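Local atomic coordinates of a cystathionine beta-synthase domain protein fused to a Zn-ribbon-like domain (Pyrococcus furiosus, PDB entry 3GHD), a protein that probably binds adenosine nucleotides through its CBS domain, the part present in this chain, and metal through a zinc-ribbon-like domain. Residues A2-P7 / V27-D32. Sequence-based numbering, arbitrary orientation.
Sequences AIVVQP and VVMEGD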
ATOM      1  N   ALA A   2     -13.467  13.744  -4.303  1.00 19.14           N
ATOM      2  CA  ALA A   2     -13.143  14.226  -5.653  1.00 17.40           C
ATOM      3  C   ALA A   2     -12.123  15.356  -5.663  1.00 16.70           C
ATOM      4  O   ALA A   2     -12.012  16.150  -4.739  1.00 17.82           O
ATOM      5  CB  ALA A   2     -14.394  14.688  -6.371  1.00 17.94           C
ATOM      6  N   ILE A   3     -11.373  15.421  -6.742  1.00 15.98           N
ATOM      7  CA  ILE A   3     -10.509  16.557  -7.017  1.00 14.87           C
ATOM      8  C   ILE A   3     -10.854  17.060  -8.431  1.00 14.93           C
ATOM      9  O   ILE A   3     -11.080  16.265  -9.331  1.00 14.65           O
ATOM     10  CB  ILE A   3      -9.041  16.145  -7.017  1.00 15.76           C
ATOM     11  CG1 ILE A   3      -8.580  15.538  -5.671  1.00 17.14           C
ATOM     12  CG2 ILE A   3      -8.142  17.343  -7.361  1.00 16.00           C
ATOM     13  CD1 ILE A   3      -8.262  16.577  -4.605  1.00 18.75           C
ATOM     14  N   VAL A   4     -10.874  18.378  -8.612  1.00 13.54           N
ATOM     15  CA  VAL A   4     -11.185  18.988  -9.916  1.00 13.02           C
ATOM     16  C   VAL A   4      -9.925  19.073 -10.763  1.00 14.06           C
ATOM     17  O   VAL A   4      -8.884  19.506 -10.269  1.00 14.51           O
ATOM     18  CB  VAL A   4     -11.801  20.354  -9.725  1.00 14.06           C
ATOM     19  CG1 VAL A   4     -12.171  20.990 -11.098  1.00 11.65           C
ATOM     20  CG2 VAL A   4     -13.053  20.230  -8.796  1.00 12.72           C
ATOM     21  N   VAL A   5     -10.034  18.629 -12.018  1.00 13.18           N
ATOM     22  CA  VAL A   5      -8.965  18.718 -13.030  1.00 14.81           C
ATOM     23  C   VAL A   5      -9.481  19.357 -14.309  1.00 15.23           C
ATOM     24  O   VAL A   5     -10.669  19.600 -14.446  1.00 16.51           O
ATOM     25  CB  VAL A   5      -8.383  17.349 -13.404  1.00 13.61           C
ATOM     26  CG1 VAL A   5      -7.760  16.661 -12.186  1.00 15.61           C
ATOM     27  CG2 VAL A   5      -9.442  16.432 -14.088  1.00 13.30           C
ATOM     28  N   GLN A   6      -8.571  19.604 -15.245  1.00 16.70           N
ATOM     29  CA  GLN A   6      -8.902  20.190 -16.547  1.00 17.46           C
ATOM     30  C   GLN A   6      -8.970  19.110 -17.643  1.00 17.28           C
ATOM     31  O   GLN A   6      -8.247  18.119 -17.594  1.00 15.86           O
ATOM     32  CB  GLN A   6      -7.838  21.216 -16.908  1.00 18.34           C
ATOM     33  CG  GLN A   6      -7.731  22.395 -15.936  1.00 20.74           C
ATOM     34  CD  GLN A   6      -6.342  23.021 -15.933  1.00 24.20           C
ATOM     35  OE1 GLN A   6      -6.150  24.131 -16.440  1.00 25.02           O
ATOM     36  NE2 GLN A   6      -5.358  22.291 -15.382  1.00 25.94           N
ATOM     37  N   PRO A   7      -9.817  19.323 -18.668  1.00 17.89           N
ATOM     38  CA  PRO A   7      -9.985  18.317 -19.727  1.00 17.91           C
ATOM     39  C   PRO A   7      -8.687  17.864 -20.378  1.00 18.20           C
ATOM     40  O   PRO A   7      -8.561  16.704 -20.766  1.00 18.48           O
ATOM     41  CB  PRO A   7     -10.848  19.039 -20.766  1.00 18.10           C
ATOM     42  CG  PRO A   7     -10.789  20.468 -20.417  1.00 18.21           C
ATOM     43  CD  PRO A   7     -10.638  20.514 -18.933  1.00 17.87           C
ATOM     44  N   VAL A  27     -12.965  15.186 -11.213  1.00 14.45           N
ATOM     45  CA  VAL A  27     -14.095  15.889 -11.815  1.00 14.46           C
ATOM     46  C   VAL A  27     -13.515  16.847 -12.840  1.00 14.21           C
ATOM     47  O   VAL A  27     -12.721  17.725 -12.506  1.00 13.88           O
ATOM     48  CB  VAL A  27     -14.956  16.619 -10.791  1.00 14.66           C
ATOM     49  CG1 VAL A  27     -16.018  17.449 -11.484  1.00 15.04           C
ATOM     50  CG2 VAL A  27     -15.598  15.601  -9.816  1.00 14.60           C
ATOM     51  N   VAL A  28     -13.852  16.598 -14.092  1.00 15.17           N
ATOM     52  CA  VAL A  28     -13.314  17.343 -15.227  1.00 16.88           C
ATOM     53  C   VAL A  28     -14.149  18.603 -15.470  1.00 18.06           C
ATOM     54  O   VAL A  28     -15.352  18.517 -15.802  1.00 17.30           O
ATOM     55  CB  VAL A  28     -13.242  16.456 -16.508  1.00 16.65           C
ATOM     56  CG1 VAL A  28     -12.657  17.232 -17.677  1.00 18.10           C
ATOM     57  CG2 VAL A  28     -12.411  15.151 -16.202  1.00 17.42           C
HETATM   58  N   MSE A  29     -13.504  19.758 -15.276  1.00 19.55           N
HETATM   59  CA  MSE A  29     -14.136  21.069 -15.474  1.00 21.25           C
HETATM   60  C   MSE A  29     -13.432  21.900 -16.528  1.00 21.01           C
HETATM   61  O   MSE A  29     -12.202  22.010 -16.543  1.00 20.48           O
HETATM   62  CB  MSE A  29     -14.140  21.872 -14.166  1.00 22.15           C
HETATM   63  CG  MSE A  29     -15.196  21.463 -13.180  1.00 27.94           C
HETATM   64 SE   MSE A  29     -15.309  22.804 -11.730  1.00 43.09          SE
HETATM   65  CE  MSE A  29     -16.692  22.009 -10.577  1.00 37.41           C
ATOM     66  N   GLU A  30     -14.249  22.496 -17.397  1.00 21.84           N
ATOM     67  CA  GLU A  30     -13.817  23.438 -18.411  1.00 22.24           C
ATOM     68  C   GLU A  30     -14.391  24.760 -17.940  1.00 22.16           C
ATOM     69  O   GLU A  30     -15.606  24.977 -17.969  1.00 20.71           O
ATOM     70  CB  GLU A  30     -14.402  23.042 -19.762  1.00 22.78           C
ATOM     71  CG  GLU A  30     -13.949  23.905 -20.943  1.00 24.90           C
ATOM     72  CD  GLU A  30     -12.506  23.658 -21.317  1.00 27.64           C
ATOM     73  OE1 GLU A  30     -11.597  24.182 -20.616  1.00 30.86           O
ATOM     74  OE2 GLU A  30     -12.294  22.927 -22.314  1.00 29.93           O
ATOM     75  N   GLY A  31     -13.513  25.615 -17.435  1.00 22.83           N
ATOM     76  CA  GLY A  31     -13.932  26.849 -16.775  1.00 23.39           C
ATOM     77  C   GLY A  31     -14.918  26.529 -15.662  1.00 23.55           C
ATOM     78  O   GLY A  31     -14.576  25.863 -14.695  1.00 24.18           O
ATOM     79  N   ASP A  32     -16.148  26.984 -15.866  1.00 24.05           N
ATOM     80  CA  ASP A  32     -17.269  26.866 -14.937  1.00 24.35           C
ATOM     81  C   ASP A  32     -18.076  25.582 -15.075  1.00 23.68           C
ATOM     82  O   ASP A  32     -18.876  25.281 -14.184  1.00 24.02           O
ATOM     83  CB  ASP A  32     -18.257  28.029 -15.188  1.00 25.39           C
ATOM     84  CG  ASP A  32     -18.169  29.126 -14.151  1.00 28.12           C
ATOM     85  OD1 ASP A  32     -17.247  29.109 -13.287  1.00 31.25           O
ATOM     86  OD2 ASP A  32     -19.050  30.022 -14.213  1.00 31.27           O
TER
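Val-5 and Val-28 meet on the buried face of a parallel strand pair, CG2 to CG2 at 3.9 Å, in the beta-alpha-beta unit of the CBS domain, where helix 11-20 links strand 2-5 to strand 25-30. The other branch of Val-28, CG1, lies anti to the backbone N (chi1 -179°) and reaches past the end of strand 2-5 to Pro-7, touching its CA at 3.5 Å and, more loosely, its CB. On the opposite face, Val-4 CG1 packs against the side chain of Met-29, a selenomethionine, with SE 3.7 Å away; Ala-2 CB touches Val-27 CG2 farther along. Ile-34 of strand 33-39 continues this apolar patch beyond Val-27 and Met-29.

Between the two faces, the strands are joined by a parallel ladder. Val-27 gives its N-H to Ile-3 O and receives that of Val-5 on its own O, both bonds 2.9 Å long. Met-29 N then binds Val-5 O with an almost straight N-H...O angle of 178°. At the polar edge, Glu-30 turns at chi2 (71°) to bring its carboxylate back beside the proline ring. Its OE2 comes to 3.5 Å from Pro-7 CG. With an alanine here instead of the proline, the Glu-30 carboxylate and Met-29 O would probably lose the ring carbons that cover them, and the backbone after strand 2-5 would be less restrained. The closer of these two ring contacts is that of Pro-7 CD, which sits 3.2 Å from Met-29 O.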